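PDB 1TZ7: 4-alpha-glucanotransferase from Aquifex aeolicus, which belongs to the amylomaltases, or disproportionating enzymes (D-enzymes), carbohydrate-active proteins built on a beta/alpha barrel of parallel strands. Local coordinates for residues R48-L53 with S59-L64; Y155-A160 with E182-V187; D459-G464 with T488-F493. One frame throughout, in Å; residues are numbered along the deposited sequence.

Contact 1 of 3, residues R48-L53 with S59-L64; sequences RFLDFL and SLWQVL
The indole NE1 of Trp61 is hydrogen-bonded to the carbonyl of Leu28, and Phe49 CE2 lies 3.5 Å from this same NE1. The pair belongs to a beta-alpha-beta crossover of the barrel. Strand 23-27 leads into helix 44-56, which returns to strand 60-62, the parallel neighbour of the first strand. The axes of 48-53 and 60-62 come within 10.0 Å at an angle of 138°, so the helix runs roughly back along the strand.

Phe49 and Trp61 make a T-shaped stack. The edge of the phenyl ring points at one face of the indole, over its five-membered ring. The centroids are 4.9 Å apart and the planes meet at 66°. CE2 is the leading atom, and it is as close to Trp61 CD1 as to NE1. Phe49 CG is anti to the backbone N (chi1 173°), which carries the ring off the helix toward the strand. The other face of the indole is covered by Val63 CG1, two residues along its own chain. Trp61 is thus held between two apolar groups, while the bond to Leu28 limits its rotation.

Leu50 meets the six-membered ring of the indole. Its CD2 is 3.8 Å from Trp61 CE3, and the two side chains cross at about a right angle. Leu212 of helix 192-218 touches both Leu50 and Trp61. Every residue that touches here is buried. Nearer the start of the strand, Leu53 reaches the backbone, with its CD1 3.4 Å from Leu60 O.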
loop_
_atom_site.group_PDB
_atom_site.type_symbol
_atom_site.label_atom_id
_atom_site.label_comp_id
_atom_site.label_asym_id
_atom_site.label_seq_id
_atom_site.Cartn_x
_atom_site.Cartn_y
_atom_site.Cartn_z
ATOM N N ARG A 48 3.248 -2.041 20.078
ATOM C CA ARG A 48 2.775 -3.282 20.693
ATOM C C ARG A 48 2.712 -4.410 19.666
ATOM O O ARG A 48 2.986 -5.560 19.986
ATOM C CB ARG A 48 1.396 -3.071 21.321
ATOM C CG ARG A 48 0.811 -4.323 21.998
ATOM C CD ARG A 48 0.815 -4.270 23.526
ATOM N NE ARG A 48 0.019 -3.155 24.044
ATOM C CZ ARG A 48 -1.317 -3.124 24.065
ATOM N NH1 ARG A 48 -2.025 -4.150 23.597
ATOM N NH2 ARG A 48 -1.944 -2.062 24.556
ATOM N N PHE A 49 2.345 -4.067 18.434
ATOM C CA PHE A 49 2.250 -5.047 17.366
ATOM C C PHE A 49 3.636 -5.523 16.939
ATOM O O PHE A 49 3.839 -6.701 16.695
ATOM C CB PHE A 49 1.505 -4.467 16.163
ATOM C CG PHE A 49 1.507 -5.367 14.962
ATOM C CD1 PHE A 49 0.818 -6.571 14.980
ATOM C CD2 PHE A 49 2.211 -5.016 13.810
ATOM C CE1 PHE A 49 0.824 -7.409 13.874
ATOM C CE2 PHE A 49 2.218 -5.859 12.694
ATOM C CZ PHE A 49 1.530 -7.047 12.727
ATOM N N LEU A 50 4.587 -4.593 16.854
ATOM C CA LEU A 50 5.979 -4.948 16.576
ATOM C C LEU A 50 6.555 -5.852 17.676
ATOM O O LEU A 50 7.295 -6.782 17.387
ATOM C CB LEU A 50 6.837 -3.685 16.426
ATOM C CG LEU A 50 6.592 -2.850 15.158
ATOM C CD1 LEU A 50 7.499 -1.628 15.146
ATOM C CD2 LEU A 50 6.801 -3.682 13.895
ATOM N N ASP A 51 6.198 -5.570 18.938
ATOM C CA ASP A 51 6.613 -6.416 20.075
ATOM C C ASP A 51 6.074 -7.822 19.919
ATOM O O ASP A 51 6.740 -8.782 20.246
ATOM C CB ASP A 51 6.104 -5.837 21.404
ATOM C CG ASP A 51 6.871 -4.616 21.847
ATOM O OD1 ASP A 51 7.957 -4.350 21.294
ATOM O OD2 ASP A 51 6.463 -3.860 22.752
ATOM N N PHE A 52 4.844 -7.925 19.421
ATOM C CA PHE A 52 4.203 -9.216 19.180
ATOM C C PHE A 52 4.910 -9.984 18.031
ATOM O O PHE A 52 5.170 -11.182 18.149
ATOM C CB PHE A 52 2.713 -9.001 18.861
ATOM C CG PHE A 52 2.006 -10.232 18.360
ATOM C CD1 PHE A 52 1.702 -10.371 17.010
ATOM C CD2 PHE A 52 1.627 -11.237 19.235
ATOM C CE1 PHE A 52 1.044 -11.496 16.545
ATOM C CE2 PHE A 52 0.966 -12.367 18.772
ATOM C CZ PHE A 52 0.678 -12.494 17.423
ATOM N N LEU A 53 5.213 -9.279 16.940
ATOM C CA LEU A 53 6.039 -9.839 15.846
ATOM C C LEU A 53 7.314 -10.451 16.419
ATOM O O LEU A 53 7.615 -11.614 16.189
ATOM C CB LEU A 53 6.432 -8.737 14.841
ATOM C CG LEU A 53 5.465 -8.339 13.710
ATOM C CD1 LEU A 53 5.473 -9.346 12.593
ATOM C CD2 LEU A 53 4.124 -8.168 14.212
ATOM N N SER A 59 9.657 -11.928 11.142
ATOM C CA SER A 59 10.705 -11.024 10.644
ATOM C C SER A 59 10.168 -9.999 9.636
ATOM O O SER A 59 10.907 -9.125 9.189
ATOM C CB SER A 59 11.813 -11.821 9.977
ATOM O OG SER A 59 12.387 -12.750 10.861
ATOM N N LEU A 60 8.893 -10.113 9.272
ATOM C CA LEU A 60 8.330 -9.274 8.206
ATOM C C LEU A 60 7.004 -8.659 8.619
ATOM O O LEU A 60 6.189 -9.300 9.268
ATOM C CB LEU A 60 8.133 -10.090 6.920
ATOM C CG LEU A 60 9.382 -10.708 6.301
ATOM C CD1 LEU A 60 8.992 -11.742 5.265
ATOM C CD2 LEU A 60 10.260 -9.636 5.687
ATOM N N TRP A 61 6.805 -7.407 8.225
ATOM C CA TRP A 61 5.535 -6.732 8.382
ATOM C C TRP A 61 5.158 -6.072 7.059
ATOM O O TRP A 61 5.891 -5.222 6.556
ATOM C CB TRP A 61 5.643 -5.669 9.480
ATOM C CG TRP A 61 4.407 -4.841 9.654
ATOM C CD1 TRP A 61 3.117 -5.214 9.374
ATOM C CD2 TRP A 61 4.336 -3.502 10.149
ATOM N NE1 TRP A 61 2.251 -4.187 9.667
ATOM C CE2 TRP A 61 2.972 -3.121 10.146
ATOM C CE3 TRP A 61 5.289 -2.574 10.603
ATOM C CZ2 TRP A 61 2.543 -1.859 10.572
ATOM C CZ3 TRP A 61 4.857 -1.323 11.025
ATOM C CH2 TRP A 61 3.497 -0.979 11.005
ATOM N N GLN A 62 4.022 -6.465 6.493
ATOM C CA GLN A 62 3.547 -5.852 5.253
ATOM C C GLN A 62 2.399 -4.897 5.510
ATOM O O GLN A 62 1.406 -5.253 6.141
ATOM C CB GLN A 62 3.132 -6.909 4.225
ATOM C CG GLN A 62 2.831 -6.304 2.834
ATOM C CD GLN A 62 2.684 -7.346 1.730
ATOM O OE1 GLN A 62 1.857 -7.190 0.835
ATOM N NE2 GLN A 62 3.483 -8.389 1.787
ATOM N N VAL A 63 2.549 -3.676 5.014
ATOM C CA VAL A 63 1.510 -2.677 5.087
ATOM C C VAL A 63 1.014 -2.353 3.685
ATOM O O VAL A 63 1.634 -2.735 2.694
ATOM C CB VAL A 63 2.029 -1.369 5.758
ATOM C CG1 VAL A 63 2.298 -1.596 7.238
ATOM C CG2 VAL A 63 3.296 -0.853 5.050
ATOM N N LEU A 64 -0.110 -1.651 3.607
ATOM C CA LEU A 64 -0.574 -1.084 2.342
ATOM C C LEU A 64 0.055 0.311 2.170
ATOM O O LEU A 64 0.749 0.792 3.070
ATOM C CB LEU A 64 -2.108 -1.007 2.321
ATOM C CG LEU A 64 -2.843 -2.251 2.863
ATOM C CD1 LEU A 64 -4.331 -2.009 2.934
ATOM C CD2 LEU A 64 -2.537 -3.475 2.006
#

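Contact 2 of 3, residues Y155-A160 with E182-V187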
loop_
_atom_site.group_PDB
_atom_site.type_symbol
_atom_site.label_atom_id
_atom_site.label_comp_id
_atom_site.label_asym_id
_atom_site.label_seq_id
_atom_site.Cartn_x
_atom_site.Cartn_y
_atom_site.Cartn_z
ATOM N N TYR A 155 4.076 19.355 -3.061
ATOM C CA TYR A 155 2.892 18.768 -2.446
ATOM C C TYR A 155 2.217 19.755 -1.510
ATOM O O TYR A 155 1.011 19.933 -1.559
ATOM C CB TYR A 155 3.228 17.493 -1.684
ATOM C CG TYR A 155 2.027 16.918 -0.958
ATOM C CD1 TYR A 155 0.993 16.311 -1.661
ATOM C CD2 TYR A 155 1.916 17.009 0.426
ATOM C CE1 TYR A 155 -0.118 15.793 -1.006
ATOM C CE2 TYR A 155 0.811 16.494 1.093
ATOM C CZ TYR A 155 -0.204 15.886 0.371
ATOM O OH TYR A 155 -1.303 15.375 1.029
ATOM N N ALA A 156 3.006 20.392 -0.655
ATOM C CA ALA A 156 2.475 21.342 0.319
ATOM C C ALA A 156 1.847 22.565 -0.372
ATOM O O ALA A 156 0.866 23.128 0.115
ATOM C CB ALA A 156 3.562 21.778 1.261
ATOM N N LEU A 157 2.421 22.965 -1.503
ATOM C CA LEU A 157 1.866 24.060 -2.295
ATOM C C LEU A 157 0.598 23.606 -3.020
ATOM O O LEU A 157 -0.364 24.350 -3.124
ATOM C CB LEU A 157 2.898 24.559 -3.308
ATOM C CG LEU A 157 2.481 25.760 -4.162
ATOM C CD1 LEU A 157 2.188 26.971 -3.288
ATOM C CD2 LEU A 157 3.558 26.084 -5.185
ATOM N N TYR A 158 0.619 22.379 -3.513
ATOM C CA TYR A 158 -0.550 21.768 -4.145
ATOM C C TYR A 158 -1.741 21.763 -3.183
ATOM O O TYR A 158 -2.856 22.089 -3.568
ATOM C CB TYR A 158 -0.195 20.339 -4.589
ATOM C CG TYR A 158 -1.362 19.430 -4.925
ATOM C CD1 TYR A 158 -1.853 19.346 -6.226
ATOM C CD2 TYR A 158 -1.942 18.623 -3.952
ATOM C CE1 TYR A 158 -2.909 18.496 -6.544
ATOM C CE2 TYR A 158 -3.001 17.766 -4.260
ATOM C CZ TYR A 158 -3.477 17.708 -5.553
ATOM O OH TYR A 158 -4.523 16.862 -5.860
ATOM N N MET A 159 -1.484 21.411 -1.925
ATOM C CA MET A 159 -2.541 21.318 -0.918
ATOM C C MET A 159 -3.050 22.702 -0.509
ATOM O O MET A 159 -4.217 22.862 -0.181
ATOM C CB MET A 159 -2.035 20.575 0.323
ATOM C CG MET A 159 -1.760 19.085 0.096
ATOM S SD MET A 159 -3.233 18.149 -0.337
ATOM C CE MET A 159 -4.136 18.168 1.225
ATOM N N ALA A 160 -2.162 23.693 -0.531
ATOM C CA ALA A 160 -2.514 25.057 -0.111
ATOM C C ALA A 160 -3.381 25.755 -1.159
ATOM O O ALA A 160 -4.286 26.521 -0.818
ATOM C CB ALA A 160 -1.260 25.864 0.153
ATOM N N GLU A 182 6.504 32.159 -12.686
ATOM C CA GLU A 182 6.220 33.370 -11.915
ATOM C C GLU A 182 4.954 33.211 -11.066
ATOM O O GLU A 182 4.915 33.641 -9.917
ATOM C CB GLU A 182 6.075 34.581 -12.850
ATOM C CG GLU A 182 5.989 35.917 -12.121
ATOM C CD GLU A 182 6.149 37.109 -13.056
ATOM O OE1 GLU A 182 5.223 37.375 -13.848
ATOM O OE2 GLU A 182 7.202 37.779 -12.995
ATOM N N ALA A 183 3.926 32.591 -11.641
ATOM C CA ALA A 183 2.644 32.431 -10.954
ATOM C C ALA A 183 2.786 31.562 -9.696
ATOM O O ALA A 183 2.101 31.787 -8.701
ATOM C CB ALA A 183 1.609 31.839 -11.896
ATOM N N LEU A 184 3.680 30.572 -9.753
ATOM C CA LEU A 184 3.940 29.694 -8.596
ATOM C C LEU A 184 4.591 30.466 -7.451
ATOM O O LEU A 184 4.251 30.263 -6.289
ATOM C CB LEU A 184 4.830 28.500 -9.006
ATOM C CG LEU A 184 4.075 27.409 -9.777
ATOM C CD1 LEU A 184 4.958 26.339 -10.411
ATOM C CD2 LEU A 184 2.859 26.835 -9.064
ATOM N N LYS A 185 5.527 31.351 -7.789
ATOM C CA LYS A 185 6.205 32.178 -6.786
ATOM C C LYS A 185 5.202 33.048 -6.033
ATOM O O LYS A 185 5.238 33.128 -4.807
ATOM C CB LYS A 185 7.261 33.076 -7.447
ATOM C CG LYS A 185 8.363 32.319 -8.194
ATOM C CD LYS A 185 9.728 33.039 -8.088
ATOM C CE LYS A 185 9.623 34.547 -8.418
ATOM N NZ LYS A 185 8.811 34.818 -9.640
ATOM N N ARG A 186 4.312 33.700 -6.781
ATOM C CA ARG A 186 3.357 34.649 -6.204
ATOM C C ARG A 186 2.435 33.957 -5.211
ATOM O O ARG A 186 2.243 34.434 -4.096
ATOM C CB ARG A 186 2.517 35.303 -7.309
ATOM C CG ARG A 186 3.303 36.252 -8.221
ATOM C CD ARG A 186 2.437 36.990 -9.266
ATOM N NE ARG A 186 1.317 36.168 -9.751
ATOM C CZ ARG A 186 0.079 36.183 -9.235
ATOM N NH1 ARG A 186 -0.862 35.397 -9.749
ATOM N NH2 ARG A 186 -0.216 36.978 -8.207
ATOM N N VAL A 187 1.867 32.828 -5.624
ATOM C CA VAL A 187 0.848 32.149 -4.836
ATOM C C VAL A 187 1.458 31.471 -3.593
ATOM O O VAL A 187 0.771 31.252 -2.602
ATOM C CB VAL A 187 0.070 31.098 -5.697
ATOM C CG1 VAL A 187 0.920 29.854 -5.952
ATOM C CG2 VAL A 187 -1.247 30.731 -5.036
#
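Leu157 points its forked end at Leu184 and Val187, with one methyl for each. Its CD2 lies 4.0 Å from Leu184 CD2. Its CD1 lies 4.1 Å from Val187 CG1. Both approaches are oblique, and both are ordinary van der Waals packing between methyl groups. This is a small helix-to-helix contact that joins helix 149-165 to helix 181-190, and the two segments bury 118 Å² in all.

Leu157 supplies the whole of the first side. With CG anti to the backbone N (chi1 -177°), the branch stands out from the helix and brings a methyl to each partner. Leu184 and Val187 are three residues apart, about one helical turn, and therefore stand on the same flank of their helix. Leu157 is matched to the pair of them. A single residue facing two is less than a knobs-into-holes arrangement.

The two partners present themselves differently. The CA-CB bond of Val187 is directed at the other helix, and CG1 makes the touch. The corresponding bond of Leu184 is not, and it is the end of the side chain, at CD2, that comes near. The backbones stay well apart. The closest CA atoms, those of Leu157 and Val187, are 8.5 Å from each other.

Exposure differs across the contact. Leu157 is buried, whereas Leu184 and Val187 are partly exposed.

Around the contact, Ala156 and Met159 pack helix 149-165 against the long helix 192-218. Val187 also touches Leu176 of helix 174-177, and Leu184 touches Trp239 of helix 236-240. Helix 181-190 is thus attached to helix 149-165 and to two short helices beside it.

Contact 3 of 3, residues D459-G464 with T488-F493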
loop_
_atom_site.group_PDB
_atom_site.type_symbol
_atom_site.label_atom_id
_atom_site.label_comp_id
_atom_site.label_asym_id
_atom_site.label_seq_id
_atom_site.Cartn_x
_atom_site.Cartn_y
_atom_site.Cartn_z
ATOM N N ASP A 459 -6.562 -13.999 9.059
ATOM C CA ASP A 459 -6.411 -15.459 9.064
ATOM C C ASP A 459 -5.843 -15.948 10.396
ATOM O O ASP A 459 -6.277 -16.973 10.929
ATOM C CB ASP A 459 -5.504 -15.906 7.916
ATOM C CG ASP A 459 -6.105 -15.626 6.550
ATOM O OD1 ASP A 459 -7.344 -15.455 6.460
ATOM O OD2 ASP A 459 -5.419 -15.559 5.511
ATOM N N LEU A 460 -4.873 -15.210 10.926
ATOM C CA LEU A 460 -4.325 -15.495 12.251
ATOM C C LEU A 460 -5.433 -15.479 13.305
ATOM O O LEU A 460 -5.422 -16.277 14.246
ATOM C CB LEU A 460 -3.254 -14.462 12.614
ATOM C CG LEU A 460 -2.017 -14.958 13.377
ATOM C CD1 LEU A 460 -1.287 -13.777 14.003
ATOM C CD2 LEU A 460 -2.376 -15.983 14.437
ATOM N N LEU A 461 -6.391 -14.567 13.134
ATOM C CA LEU A 461 -7.473 -14.387 14.101
ATOM C C LEU A 461 -8.694 -15.241 13.753
ATOM O O LEU A 461 -9.709 -15.208 14.459
ATOM C CB LEU A 461 -7.872 -12.908 14.170
ATOM C CG LEU A 461 -6.760 -11.953 14.644
ATOM C CD1 LEU A 461 -7.209 -10.505 14.553
ATOM C CD2 LEU A 461 -6.332 -12.288 16.063
ATOM N N ASN A 462 -8.596 -16.000 12.662
ATOM C CA ASN A 462 -9.666 -16.926 12.258
ATOM C C ASN A 462 -11.004 -16.197 12.010
ATOM O O ASN A 462 -12.057 -16.612 12.509
ATOM C CB ASN A 462 -9.843 -18.035 13.318
ATOM C CG ASN A 462 -10.309 -19.356 12.716
ATOM O OD1 ASN A 462 -10.291 -19.541 11.498
ATOM N ND2 ASN A 462 -10.726 -20.278 13.572
ATOM N N LEU A 463 -10.947 -15.118 11.228
ATOM C CA LEU A 463 -12.123 -14.283 10.961
ATOM C C LEU A 463 -12.683 -14.563 9.573
ATOM O O LEU A 463 -11.965 -15.022 8.685
ATOM C CB LEU A 463 -11.754 -12.802 11.081
ATOM C CG LEU A 463 -11.257 -12.346 12.456
ATOM C CD1 LEU A 463 -10.798 -10.899 12.392
ATOM C CD2 LEU A 463 -12.350 -12.524 13.524
ATOM N N GLY A 464 -13.969 -14.273 9.391
ATOM C CA GLY A 464 -14.675 -14.621 8.163
ATOM C C GLY A 464 -14.804 -13.452 7.191
ATOM O O GLY A 464 -13.990 -12.529 7.200
ATOM N N THR A 488 -2.741 -10.890 20.983
ATOM C CA THR A 488 -1.503 -11.424 21.593
ATOM C C THR A 488 -1.736 -12.770 22.290
ATOM O O THR A 488 -0.782 -13.456 22.654
ATOM C CB THR A 488 -0.886 -10.409 22.602
ATOM O OG1 THR A 488 -1.767 -10.214 23.713
ATOM C CG2 THR A 488 -0.742 -9.021 21.983
ATOM N N GLN A 489 -3.005 -13.140 22.474
ATOM C CA GLN A 489 -3.353 -14.477 22.979
ATOM C C GLN A 489 -2.943 -15.569 21.980
ATOM O O GLN A 489 -2.774 -16.728 22.351
ATOM C CB GLN A 489 -4.862 -14.575 23.256
ATOM C CG GLN A 489 -5.376 -13.605 24.319
ATOM C CD GLN A 489 -4.588 -13.680 25.612
ATOM O OE1 GLN A 489 -4.506 -14.739 26.234
ATOM N NE2 GLN A 489 -4.007 -12.555 26.022
ATOM N N LYS A 490 -2.784 -15.182 20.714
ATOM C CA LYS A 490 -2.410 -16.123 19.657
ATOM C C LYS A 490 -0.900 -16.427 19.649
ATOM O O LYS A 490 -0.429 -17.183 18.812
ATOM C CB LYS A 490 -2.824 -15.569 18.285
ATOM C CG LYS A 490 -4.320 -15.276 18.146
ATOM C CD LYS A 490 -5.134 -16.556 18.078
ATOM C CE LYS A 490 -6.606 -16.262 17.858
ATOM N NZ LYS A 490 -7.472 -17.313 18.443
ATOM N N LYS A 491 -0.153 -15.837 20.585
ATOM C CA LYS A 491 1.303 -15.777 20.461
ATOM C C LYS A 491 1.964 -17.150 20.647
ATOM O O LYS A 491 2.873 -17.502 19.907
ATOM C CB LYS A 491 1.902 -14.719 21.429
ATOM C CG LYS A 491 2.324 -15.244 22.807
ATOM C CD LYS A 491 3.849 -15.392 22.908
ATOM C CE LYS A 491 4.304 -15.530 24.359
ATOM N NZ LYS A 491 5.651 -16.155 24.467
ATOM N N GLU A 492 1.494 -17.924 21.621
ATOM C CA GLU A 492 2.106 -19.227 21.921
ATOM C C GLU A 492 1.841 -20.220 20.789
ATOM O O GLU A 492 2.699 -21.029 20.446
ATOM C CB GLU A 492 1.571 -19.786 23.245
ATOM C CG GLU A 492 2.629 -20.480 24.090
ATOM C CD GLU A 492 3.724 -19.530 24.553
ATOM O OE1 GLU A 492 4.852 -19.610 24.015
ATOM O OE2 GLU A 492 3.454 -18.705 25.452
ATOM N N PHE A 493 0.648 -20.143 20.214
ATOM C CA PHE A 493 0.264 -21.018 19.119
ATOM C C PHE A 493 1.118 -20.733 17.867
ATOM O O PHE A 493 1.710 -21.642 17.294
ATOM C CB PHE A 493 -1.240 -20.851 18.815
ATOM C CG PHE A 493 -1.622 -21.195 17.404
ATOM C CD1 PHE A 493 -1.875 -20.187 16.472
ATOM C CD2 PHE A 493 -1.741 -22.521 17.003
ATOM C CE1 PHE A 493 -2.233 -20.500 15.160
ATOM C CE2 PHE A 493 -2.100 -22.837 15.694
ATOM C CZ PHE A 493 -2.346 -21.820 14.774
#
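Lys490 lays its hydrocarbon chain along Leu460 and across the end of Leu461. Its CB is 3.9 Å from Leu460 CD2, and the two side chains slide past each other in opposite directions. Its CG is 4.2 Å from Leu461 CD2, where the chains cross obliquely. A bend at chi2 (-71°) turns the rest of the lysine past the backbone, and CE lies 3.8 Å from Leu460 O. CE adjoins the ammonium group, so its closeness to a carbonyl oxygen is probably mildly favourable.

The next shell fixes the backbone at this point. Leu460 ends helix 457-460, and Asn462 leaves helical geometry with positive phi in a Schellman motif. The side chain of Asn462 is itself held by Asn438 and by the carbonyl of Glu435. On the other segment, Lys491 N bonds to Thr488 O at 3.2 Å, which closes a turn through Gln489 and Lys490.

Leu460 also packs on Phe52 of helix 44-56, as does Lys491. Phe493 touches Glu439 of helix 437-447. The contact therefore lies where the short helix after strand 452-456 meets the start of the C-terminal helix 491-500, with helices 44-56 and 437-447 both in touch with it.

From the N terminus, contact 1 comes first and closes the short return from helix 44-56 to strand 60-62, with five residues between its segments. Contact 2 follows, bringing together segments with 21 residues between them, on helices 149-165 and 181-190. Contact 3 closes last, across 23 residues that contain neither helix nor strand. The three are in series along the chain, and none nests in or crosses another. Contacts 1 and 3 are neighbours in space: Phe52 of helix 44-56 also meets Thr488, with Phe52 CE2 3.9 Å from Thr488 CA. This ties the C-terminal region to the barrel. Contact 2 stands apart, its centre about 38 Å from that of contact 1 and about 48 Å from that of contact 3.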